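Local coordinates for viral structural protein 4 (Bombyx mori cytoplasmic polyhedrosis virus, PDB 6TZ0), which belongs to the transcribing complex of a double-stranded RNA virus, where it binds GTP and probably acts as an NTPase partner of the RNA-dependent RNA polymerase, at residues B[289-294]-B[359-364]. Sequence-based numbering, arbitrary orientation.
Sequences EYKKLL and KTSFLS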
ATOM      1  N   GLU B 289       5.502  27.978  46.898  1.00 32.74           N
ATOM      2  CA  GLU B 289       4.646  28.109  45.711  1.00 32.74           C
ATOM      3  C   GLU B 289       5.083  27.171  44.587  1.00 32.74           C
ATOM      4  O   GLU B 289       5.041  27.530  43.411  1.00 32.74           O
ATOM      5  CB  GLU B 289       4.584  29.556  45.215  1.00 32.74           C
ATOM      6  CG  GLU B 289       4.054  30.547  46.235  1.00 32.74           C
ATOM      7  CD  GLU B 289       2.605  30.322  46.601  1.00 32.74           C
ATOM      8  OE1 GLU B 289       1.829  29.853  45.744  1.00 32.74           O
ATOM      9  OE2 GLU B 289       2.240  30.621  47.756  1.00 32.74           O
ATOM     10  N   TYR B 290       5.486  25.953  44.962  1.00 31.00           N
ATOM     11  CA  TYR B 290       6.005  24.984  44.001  1.00 31.00           C
ATOM     12  C   TYR B 290       4.941  24.513  43.024  1.00 31.00           C
ATOM     13  O   TYR B 290       5.231  24.303  41.842  1.00 31.00           O
ATOM     14  CB  TYR B 290       6.603  23.783  44.736  1.00 31.00           C
ATOM     15  CG  TYR B 290       6.917  22.618  43.826  1.00 31.00           C
ATOM     16  CD1 TYR B 290       7.997  22.662  42.961  1.00 31.00           C
ATOM     17  CD2 TYR B 290       6.119  21.479  43.821  1.00 31.00           C
ATOM     18  CE1 TYR B 290       8.275  21.609  42.117  1.00 31.00           C
ATOM     19  CE2 TYR B 290       6.386  20.428  42.980  1.00 31.00           C
ATOM     20  CZ  TYR B 290       7.466  20.496  42.134  1.00 31.00           C
ATOM     21  OH  TYR B 290       7.737  19.440  41.301  1.00 31.00           O
ATOM     22  N   LYS B 291       3.712  24.321  43.499  1.00 30.59           N
ATOM     23  CA  LYS B 291       2.693  23.696  42.666  1.00 30.59           C
ATOM     24  C   LYS B 291       2.213  24.633  41.566  1.00 30.59           C
ATOM     25  O   LYS B 291       1.912  24.177  40.460  1.00 30.59           O
ATOM     26  CB  LYS B 291       1.531  23.230  43.541  1.00 30.59           C
ATOM     27  CG  LYS B 291       0.500  22.392  42.818  1.00 30.59           C
ATOM     28  CD  LYS B 291      -0.635  21.981  43.736  1.00 30.59           C
ATOM     29  CE  LYS B 291      -0.200  20.897  44.705  1.00 30.59           C
ATOM     30  NZ  LYS B 291       0.058  19.610  44.009  1.00 30.59           N
ATOM     31  N   LYS B 292       2.174  25.941  41.833  1.00 30.36           N
ATOM     32  CA  LYS B 292       1.834  26.905  40.792  1.00 30.36           C
ATOM     33  C   LYS B 292       2.912  26.965  39.721  1.00 30.36           C
ATOM     34  O   LYS B 292       2.602  27.079  38.527  1.00 30.36           O
ATOM     35  CB  LYS B 292       1.624  28.285  41.408  1.00 30.36           C
ATOM     36  CG  LYS B 292       0.403  28.407  42.277  1.00 30.36           C
ATOM     37  CD  LYS B 292       0.262  29.826  42.784  1.00 30.36           C
ATOM     38  CE  LYS B 292      -0.934  29.970  43.695  1.00 30.36           C
ATOM     39  NZ  LYS B 292      -1.028  31.343  44.240  1.00 30.36           N
ATOM     40  N   LEU B 293       4.181  26.891  40.132  1.00 28.38           N
ATOM     41  CA  LEU B 293       5.283  26.837  39.179  1.00 28.38           C
ATOM     42  C   LEU B 293       5.220  25.574  38.336  1.00 28.38           C
ATOM     43  O   LEU B 293       5.475  25.615  37.129  1.00 28.38           O
ATOM     44  CB  LEU B 293       6.619  26.900  39.915  1.00 28.38           C
ATOM     45  CG  LEU B 293       7.028  28.171  40.640  1.00 28.38           C
ATOM     46  CD1 LEU B 293       8.300  27.908  41.404  1.00 28.38           C
ATOM     47  CD2 LEU B 293       7.236  29.273  39.640  1.00 28.38           C
ATOM     48  N   LEU B 294       4.905  24.441  38.964  1.00 28.97           N
ATOM     49  CA  LEU B 294       4.783  23.181  38.241  1.00 28.97           C
ATOM     50  C   LEU B 294       3.620  23.207  37.260  1.00 28.97           C
ATOM     51  O   LEU B 294       3.735  22.705  36.138  1.00 28.97           O
ATOM     52  CB  LEU B 294       4.611  22.031  39.229  1.00 28.97           C
ATOM     53  CG  LEU B 294       4.420  20.628  38.647  1.00 28.97           C
ATOM     54  CD1 LEU B 294       5.660  20.181  37.924  1.00 28.97           C
ATOM     55  CD2 LEU B 294       4.043  19.636  39.723  1.00 28.97           C
ATOM     56  N   LYS B 359       4.961  13.845  37.852  1.00 31.86           N
ATOM     57  CA  LYS B 359       3.843  13.730  36.929  1.00 31.86           C
ATOM     58  C   LYS B 359       2.568  13.210  37.575  1.00 31.86           C
ATOM     59  O   LYS B 359       1.478  13.498  37.067  1.00 31.86           O
ATOM     60  CB  LYS B 359       4.219  12.845  35.730  1.00 31.86           C
ATOM     61  CG  LYS B 359       4.395  11.346  35.973  1.00 31.86           C
ATOM     62  CD  LYS B 359       5.790  10.980  36.462  1.00 31.86           C
ATOM     63  CE  LYS B 359       6.041   9.491  36.353  1.00 31.86           C
ATOM     64  NZ  LYS B 359       7.352   9.116  36.939  1.00 31.86           N
ATOM     65  N   THR B 360       2.666  12.480  38.689  1.00 33.06           N
ATOM     66  CA  THR B 360       1.458  12.025  39.368  1.00 33.06           C
ATOM     67  C   THR B 360       0.736  13.183  40.037  1.00 33.06           C
ATOM     68  O   THR B 360      -0.501  13.234  40.035  1.00 33.06           O
ATOM     69  CB  THR B 360       1.797  10.953  40.399  1.00 33.06           C
ATOM     70  OG1 THR B 360       2.678  11.502  41.382  1.00 33.06           O
ATOM     71  CG2 THR B 360       2.463   9.774  39.736  1.00 33.06           C
ATOM     72  N   SER B 361       1.497  14.131  40.587  1.00 31.32           N
ATOM     73  CA  SER B 361       0.909  15.287  41.252  1.00 31.32           C
ATOM     74  C   SER B 361       0.152  16.175  40.272  1.00 31.32           C
ATOM     75  O   SER B 361      -0.877  16.761  40.626  1.00 31.32           O
ATOM     76  CB  SER B 361       2.001  16.083  41.961  1.00 31.32           C
ATOM     77  OG  SER B 361       1.466  17.240  42.572  1.00 31.32           O
ATOM     78  N   PHE B 362       0.635  16.288  39.037  1.00 27.73           N
ATOM     79  CA  PHE B 362      -0.138  17.029  38.051  1.00 27.73           C
ATOM     80  C   PHE B 362      -1.314  16.221  37.528  1.00 27.73           C
ATOM     81  O   PHE B 362      -2.416  16.759  37.389  1.00 27.73           O
ATOM     82  CB  PHE B 362       0.731  17.480  36.881  1.00 27.73           C
ATOM     83  CG  PHE B 362      -0.061  18.093  35.763  1.00 27.73           C
ATOM     84  CD1 PHE B 362      -0.656  19.326  35.916  1.00 27.73           C
ATOM     85  CD2 PHE B 362      -0.227  17.422  34.565  1.00 27.73           C
ATOM     86  CE1 PHE B 362      -1.401  19.876  34.903  1.00 27.73           C
ATOM     87  CE2 PHE B 362      -0.970  17.971  33.549  1.00 27.73           C
ATOM     88  CZ  PHE B 362      -1.555  19.197  33.719  1.00 27.73           C
ATOM     89  N   LEU B 363      -1.099  14.943  37.209  1.00 29.80           N
ATOM     90  CA  LEU B 363      -2.152  14.183  36.549  1.00 29.80           C
ATOM     91  C   LEU B 363      -3.308  13.831  37.479  1.00 29.80           C
ATOM     92  O   LEU B 363      -4.414  13.591  36.987  1.00 29.80           O
ATOM     93  CB  LEU B 363      -1.565  12.934  35.903  1.00 29.80           C
ATOM     94  CG  LEU B 363      -0.756  13.222  34.640  1.00 29.80           C
ATOM     95  CD1 LEU B 363      -0.011  12.003  34.167  1.00 29.80           C
ATOM     96  CD2 LEU B 363      -1.685  13.710  33.555  1.00 29.80           C
ATOM     97  N   SER B 364      -3.105  13.871  38.798  1.00 30.83           N
ATOM     98  CA  SER B 364      -4.232  13.756  39.719  1.00 30.83           C
ATOM     99  C   SER B 364      -5.167  14.959  39.606  1.00 30.83           C
ATOM    100  O   SER B 364      -6.392  14.805  39.512  1.00 30.83           O
ATOM    101  CB  SER B 364      -3.719  13.607  41.146  1.00 30.83           C
ATOM    102  OG  SER B 364      -3.065  14.787  41.566  1.00 30.83           O
TER
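Lys-291 and Ser-361 make the one close approach here, the ammonium NZ of Lys-291 standing 3.1 Å from OG of Ser-361. The lysine chain leaves its helix extended, then bends at its last two torsions (chi3 -74°, chi4 -69°), which brings NZ round toward the serine. OG of Ser-361 lies anti to its own backbone N (chi1 178°), on a CB that already points at segment 289-294. Leu-294 has more of its surface buried by the contact than Lys-291, yet touches less closely: its CB points toward the other helix, and its CD2 comes no closer than 4.5 Å, to OG of Ser-361. Together the two sides bury only 132 Å², a light surface contact between short helical segments. One turn on, OG of Ser-364 donates to O of Ser-361 at 3.1 Å, from above the carbonyl plane. Ser-361 also belongs to a GTP site of this protein, to which no GTP is bound in this chain, and follows Lys-359 and Thr-360 of what looks like a Walker A P-loop; the contact therefore touches the helix that follows that loop. Next to Ser-361, Phe-362 meets the ring of Phe-295 and packs on helix 547-556, and in the other helix Leu-293 rests on strand 255-261. Helix 290-296, next to the antiparallel sheet, is thus set against helix 359-374, whose Leu-363 touches strand 484-489 of the parallel sheet.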